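Local coordinates for protein phage terminase large subunit (Thermus phage P7426, PDB 4ZNK) that probably serves, through its N-terminal ATPase domain, as part of an ATP-driven motor that packages viral DNA into empty capsids, the whole protein also cutting the genome, at residues A[146-151]-A[169-174]; A[69-74]-A[135-140]. All blocks are in the same frame, centred on the assembly; numbering follows the deposited sequence.

Interaction 1: A[146-151]-A[169-174]; sequences ATLDFV and EPTLSV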
loop_
_atom_site.group_PDB
_atom_site.type_symbol
_atom_site.label_atom_id
_atom_site.label_comp_id
_atom_site.label_asym_id
_atom_site.label_seq_id
_atom_site.Cartn_x
_atom_site.Cartn_y
_atom_site.Cartn_z
ATOM N N ALA A 146 16.711 9.513 0.310
ATOM C CA ALA A 146 16.771 8.180 0.874
ATOM C C ALA A 146 17.029 7.125 -0.202
ATOM O O ALA A 146 16.841 7.371 -1.390
ATOM C CB ALA A 146 15.466 7.877 1.609
ATOM N N THR A 147 17.456 5.950 0.249
ATOM C CA THR A 147 17.629 4.768 -0.584
ATOM C C THR A 147 16.744 3.670 -0.012
ATOM O O THR A 147 16.941 3.273 1.130
ATOM C CB THR A 147 19.109 4.319 -0.597
ATOM O OG1 THR A 147 19.911 5.364 -1.159
ATOM C CG2 THR A 147 19.284 3.038 -1.371
ATOM N N LEU A 148 15.772 3.196 -0.798
ATOM C CA LEU A 148 14.685 2.370 -0.268
ATOM C C LEU A 148 14.431 1.123 -1.104
ATOM O O LEU A 148 14.632 1.123 -2.303
ATOM C CB LEU A 148 13.374 3.187 -0.190
ATOM C CG LEU A 148 13.376 4.401 0.726
ATOM C CD1 LEU A 148 12.019 5.086 0.699
ATOM C CD2 LEU A 148 13.717 4.024 2.136
ATOM N N ASP A 149 13.980 0.067 -0.438
ATOM C CA ASP A 149 13.498 -1.139 -1.096
ATOM C C ASP A 149 12.045 -1.040 -1.532
ATOM O O ASP A 149 11.656 -1.662 -2.512
ATOM C CB ASP A 149 13.630 -2.349 -0.169
ATOM C CG ASP A 149 15.065 -2.694 0.128
ATOM O OD1 ASP A 149 15.591 -3.588 -0.555
ATOM O OD2 ASP A 149 15.651 -2.083 1.047
ATOM N N PHE A 150 11.231 -0.304 -0.787
ATOM C CA PHE A 150 9.814 -0.236 -1.115
ATOM C C PHE A 150 9.177 1.045 -0.597
ATOM O O PHE A 150 9.641 1.629 0.388
ATOM C CB PHE A 150 9.056 -1.453 -0.553
ATOM C CG PHE A 150 9.010 -1.521 0.989
ATOM C CD1 PHE A 150 7.876 -1.130 1.687
ATOM C CD2 PHE A 150 10.082 -2.011 1.712
ATOM C CE1 PHE A 150 7.830 -1.208 3.094
ATOM C CE2 PHE A 150 10.046 -2.107 3.111
ATOM C CZ PHE A 150 8.921 -1.702 3.799
ATOM N N VAL A 151 8.125 1.480 -1.282
ATOM C CA VAL A 151 7.280 2.559 -0.794
ATOM C C VAL A 151 5.820 2.172 -0.961
ATOM O O VAL A 151 5.446 1.503 -1.935
ATOM C CB VAL A 151 7.522 3.915 -1.530
ATOM C CG1 VAL A 151 8.932 4.433 -1.274
ATOM C CG2 VAL A 151 7.231 3.787 -3.017
ATOM N N GLU A 169 9.802 8.407 -6.095
ATOM C CA GLU A 169 10.235 7.381 -7.036
ATOM C C GLU A 169 11.762 7.205 -7.111
ATOM O O GLU A 169 12.231 6.070 -7.180
ATOM C CB GLU A 169 9.694 7.644 -8.445
ATOM C CG GLU A 169 10.000 6.457 -9.374
ATOM C CD GLU A 169 9.334 6.520 -10.718
ATOM O OE1 GLU A 169 8.993 7.637 -11.171
ATOM O OE2 GLU A 169 9.163 5.434 -11.325
ATOM N N PRO A 170 12.536 8.310 -7.079
ATOM C CA PRO A 170 13.996 8.178 -7.174
ATOM C C PRO A 170 14.657 7.456 -5.984
ATOM O O PRO A 170 15.814 7.047 -6.090
ATOM C CB PRO A 170 14.469 9.632 -7.251
ATOM C CG PRO A 170 13.293 10.397 -7.770
ATOM C CD PRO A 170 12.124 9.726 -7.118
ATOM N N THR A 171 13.948 7.297 -4.872
ATOM C CA THR A 171 14.499 6.534 -3.756
ATOM C C THR A 171 14.585 5.054 -4.079
ATOM O O THR A 171 15.239 4.308 -3.364
ATOM C CB THR A 171 13.659 6.677 -2.471
ATOM O OG1 THR A 171 12.393 6.034 -2.664
ATOM C CG2 THR A 171 13.447 8.101 -2.141
ATOM N N LEU A 172 13.916 4.629 -5.148
ATOM C CA LEU A 172 13.835 3.213 -5.503
ATOM C C LEU A 172 14.866 2.714 -6.520
ATOM O O LEU A 172 14.968 1.510 -6.725
ATOM C CB LEU A 172 12.446 2.911 -6.056
ATOM C CG LEU A 172 11.269 3.165 -5.099
ATOM C CD1 LEU A 172 9.960 3.010 -5.856
ATOM C CD2 LEU A 172 11.323 2.234 -3.907
ATOM N N SER A 173 15.632 3.625 -7.123
ATOM C CA SER A 173 16.525 3.282 -8.244
ATOM C C SER A 173 17.612 2.287 -7.871
ATOM O O SER A 173 17.767 1.245 -8.505
ATOM C CB SER A 173 17.199 4.547 -8.804
ATOM O OG SER A 173 16.295 5.602 -8.980
ATOM N N VAL A 174 18.388 2.614 -6.849
ATOM C CA VAL A 174 19.578 1.834 -6.525
ATOM C C VAL A 174 19.294 0.361 -6.174
ATOM O O VAL A 174 20.120 -0.509 -6.453
ATOM C CB VAL A 174 20.344 2.507 -5.348
ATOM C CG1 VAL A 174 21.288 1.546 -4.662
ATOM C CG2 VAL A 174 21.069 3.741 -5.846
#
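Thr171 lies alongside Leu148, the two side chains pointing the same way, with Leu148 CD1 3.5 Å from Thr171 OG1. The hydroxyl sits between the backbone N and the carbonyl carbon (chi1 68°), where it hydrogen-bonds Ile168 O at the end of the preceding helix; this polar atom is therefore satisfied although a leucine methyl packs on it. The same torsion leaves CG2 anti to the carbonyl carbon, 3.6 Å from Ala146 O, and that carbonyl also receives a CA-H...O contact from Thr171. One hydrogen bond joins the backbones: Leu148 N reaches Thr171 O at 2.8 Å, the donor tilted 25° from the carbonyl plane. Leu172 supplies the apolar part with its two methyls. CD2 packs against the backbone where it enters the strand, between Leu148 O and Phe150 CA, and CD1 meets Val151 CG2 at 4.0 Å, the two side chains crossing obliquely. Toward the surface Thr147 CG2 touches Val174 CG1 at 4.1 Å. Asp149 turns from this contact to salt bridges with Arg63 and Arg175. The 3-10 turn and the loop after it thus pack against the lead-in and first residues of strand 150-154, which carries the predicted Walker B motif of this P-loop NTPase fold.

Interaction 2: A[69-74]-A[135-140]; sequences WIIAPT and KSADRP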
loop_
_atom_site.group_PDB
_atom_site.type_symbol
_atom_site.label_atom_id
_atom_site.label_comp_id
_atom_site.label_asym_id
_atom_site.label_seq_id
_atom_site.Cartn_x
_atom_site.Cartn_y
_atom_site.Cartn_z
ATOM N N TRP A 69 9.088 3.229 3.165
ATOM C CA TRP A 69 8.242 4.285 3.670
ATOM C C TRP A 69 6.805 3.992 3.354
ATOM O O TRP A 69 6.520 3.386 2.319
ATOM C CB TRP A 69 8.546 5.636 3.024
ATOM C CG TRP A 69 9.844 6.287 3.358
ATOM C CD1 TRP A 69 10.741 5.928 4.323
ATOM C CD2 TRP A 69 10.393 7.428 2.699
ATOM N NE1 TRP A 69 11.818 6.785 4.301
ATOM C CE2 TRP A 69 11.622 7.722 3.322
ATOM C CE3 TRP A 69 9.965 8.228 1.639
ATOM C CZ2 TRP A 69 12.434 8.786 2.914
ATOM C CZ3 TRP A 69 10.766 9.294 1.247
ATOM C CH2 TRP A 69 11.985 9.556 1.882
ATOM N N ILE A 70 5.907 4.450 4.222
ATOM C CA ILE A 70 4.521 4.668 3.829
ATOM C C ILE A 70 4.346 6.186 3.810
ATOM O O ILE A 70 4.681 6.883 4.772
ATOM C CB ILE A 70 3.483 3.963 4.756
ATOM C CG1 ILE A 70 2.043 4.249 4.291
ATOM C CG2 ILE A 70 3.690 4.319 6.220
ATOM C CD1 ILE A 70 1.409 5.566 4.816
ATOM N N ILE A 71 3.901 6.684 2.665
ATOM C CA ILE A 71 3.634 8.112 2.464
ATOM C C ILE A 71 2.145 8.322 2.249
ATOM O O ILE A 71 1.530 7.656 1.409
ATOM C CB ILE A 71 4.403 8.688 1.253
ATOM C CG1 ILE A 71 5.891 8.342 1.369
ATOM C CG2 ILE A 71 4.238 10.216 1.193
ATOM C CD1 ILE A 71 6.421 7.603 0.172
ATOM N N ALA A 72 1.575 9.246 3.011
ATOM C CA ALA A 72 0.169 9.635 2.869
ATOM C C ALA A 72 0.083 11.167 2.737
ATOM O O ALA A 72 1.093 11.854 2.903
ATOM C CB ALA A 72 -0.630 9.126 4.066
ATOM N N PRO A 73 -1.109 11.704 2.411
ATOM C CA PRO A 73 -1.277 13.165 2.276
ATOM C C PRO A 73 -0.900 13.941 3.537
ATOM O O PRO A 73 -0.364 15.045 3.445
ATOM C CB PRO A 73 -2.772 13.320 1.955
ATOM C CG PRO A 73 -3.126 12.018 1.245
ATOM C CD PRO A 73 -2.310 10.971 1.977
ATOM N N THR A 74 -1.131 13.339 4.694
ATOM C CA THR A 74 -0.853 13.963 5.985
ATOM C C THR A 74 -0.214 12.949 6.901
ATOM O O THR A 74 -0.353 11.749 6.670
ATOM C CB THR A 74 -2.117 14.452 6.666
ATOM O OG1 THR A 74 -2.910 13.314 7.007
ATOM C CG2 THR A 74 -2.906 15.354 5.751
ATOM N N LYS A 135 5.593 8.891 6.479
ATOM C CA LYS A 135 5.972 10.155 5.870
ATOM C C LYS A 135 4.727 10.854 5.389
ATOM O O LYS A 135 3.669 10.238 5.221
ATOM C CB LYS A 135 6.932 9.949 4.682
ATOM C CG LYS A 135 8.278 9.416 5.068
ATOM C CD LYS A 135 9.075 10.486 5.804
ATOM C CE LYS A 135 10.501 10.036 6.120
ATOM N NZ LYS A 135 11.300 11.133 6.713
ATOM N N SER A 136 4.857 12.146 5.138
ATOM C CA SER A 136 3.716 12.943 4.744
ATOM C C SER A 136 4.044 13.751 3.511
ATOM O O SER A 136 5.058 14.432 3.465
ATOM C CB SER A 136 3.291 13.871 5.874
ATOM O OG SER A 136 2.252 14.716 5.419
ATOM N N ALA A 137 3.163 13.695 2.527
ATOM C CA ALA A 137 3.347 14.461 1.301
ATOM C C ALA A 137 3.229 15.977 1.540
ATOM O O ALA A 137 3.704 16.761 0.723
ATOM C CB ALA A 137 2.338 14.006 0.238
ATOM N N ASP A 138 2.625 16.391 2.655
ATOM C CA ASP A 138 2.508 17.827 2.948
ATOM C C ASP A 138 3.648 18.302 3.849
ATOM O O ASP A 138 3.665 19.444 4.280
ATOM C CB ASP A 138 1.136 18.165 3.565
ATOM C CG ASP A 138 0.965 17.672 5.001
ATOM O OD1 ASP A 138 1.870 17.028 5.582
ATOM O OD2 ASP A 138 -0.123 17.935 5.562
ATOM N N ARG A 139 4.608 17.419 4.114
ATOM C CA ARG A 139 5.863 17.813 4.748
ATOM C C ARG A 139 6.998 17.266 3.908
ATOM O O ARG A 139 7.768 16.411 4.362
ATOM C CB ARG A 139 5.948 17.318 6.194
ATOM C CG ARG A 139 4.848 17.909 7.078
ATOM C CD ARG A 139 5.328 18.236 8.482
ATOM N NE ARG A 139 4.225 18.178 9.443
ATOM C CZ ARG A 139 4.337 18.423 10.746
ATOM N NH1 ARG A 139 5.512 18.754 11.270
ATOM N NH2 ARG A 139 3.266 18.338 11.527
ATOM N N PRO A 140 7.094 17.756 2.659
ATOM C CA PRO A 140 8.059 17.223 1.686
ATOM C C PRO A 140 9.505 17.512 2.070
ATOM O O PRO A 140 10.419 16.943 1.473
ATOM C CB PRO A 140 7.672 17.935 0.384
ATOM C CG PRO A 140 6.983 19.181 0.812
ATOM C CD PRO A 140 6.288 18.856 2.097
#
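Lys135 lays its aliphatic chain over one face of the Trp69 indole, a CH-pi contact with CG 4.0 Å from the centroid of the five-membered ring. The chain is bent at chi2 (-71°), which turns it along the ring and brings CE to 3.8 Å from Trp69 CE2, while NZ passes on to hydrogen-bond Asn142 O. Lys135 CB rests against Ile71 CG1 at 3.8 Å, and Ile71 CD1 reaches the indole edge in the ring plane. The strands carrying these side chains pair in parallel. Ile70 O accepts from Lys135 N, Lys135 O from Ala72 N at 3.2 Å, and Ala72 O from Ala137 N in a nearly straight bond of 2.8 Å (170° at the hydrogen). At the end of the strand, chi1 175° carries Ser136 OG away from the backbone N toward the Thr74 side, 3.2 Å from Thr74 CA and near Pro73 O. Asp138 N, inside the type I turn from Ser136 to Arg139, adds a weak bond across to Pro73 O. Thr74 holds the N-cap of helix 75-93, its OG1 bonded to Gln77 N. Pro73 touches Glu155, the predicted ATPase catalytic residue, and Ile70 lies near Asp154, which binds magnesium; this would place the end of the strand at the active site. Parallel strands running into loops at their C-terminal ends are characteristic of the P-loop NTPase core.

How the interactions relate
Both contacts are largely buried and meet at Trp69, a residue of interaction 2 against whose indole Ala146 and Leu148 of interaction 1 pack. Strand 67-72 lies between strands 126-136 and 150-154 in the central sheet, so interaction 2 pairs it with one neighbour, and a probable hydrogen bond from Trp69 N to Phe150 O links it to the other. Their chemistry follows their place: 69-74 with 135-140 combines parallel strand pairing with a lysine chain over an indole face, near the predicted catalytic residue, whereas 146-151 with 169-174 joins the loop leading into a strand, and its first residues, to the turn after a helix by methyl contacts and one backbone bond.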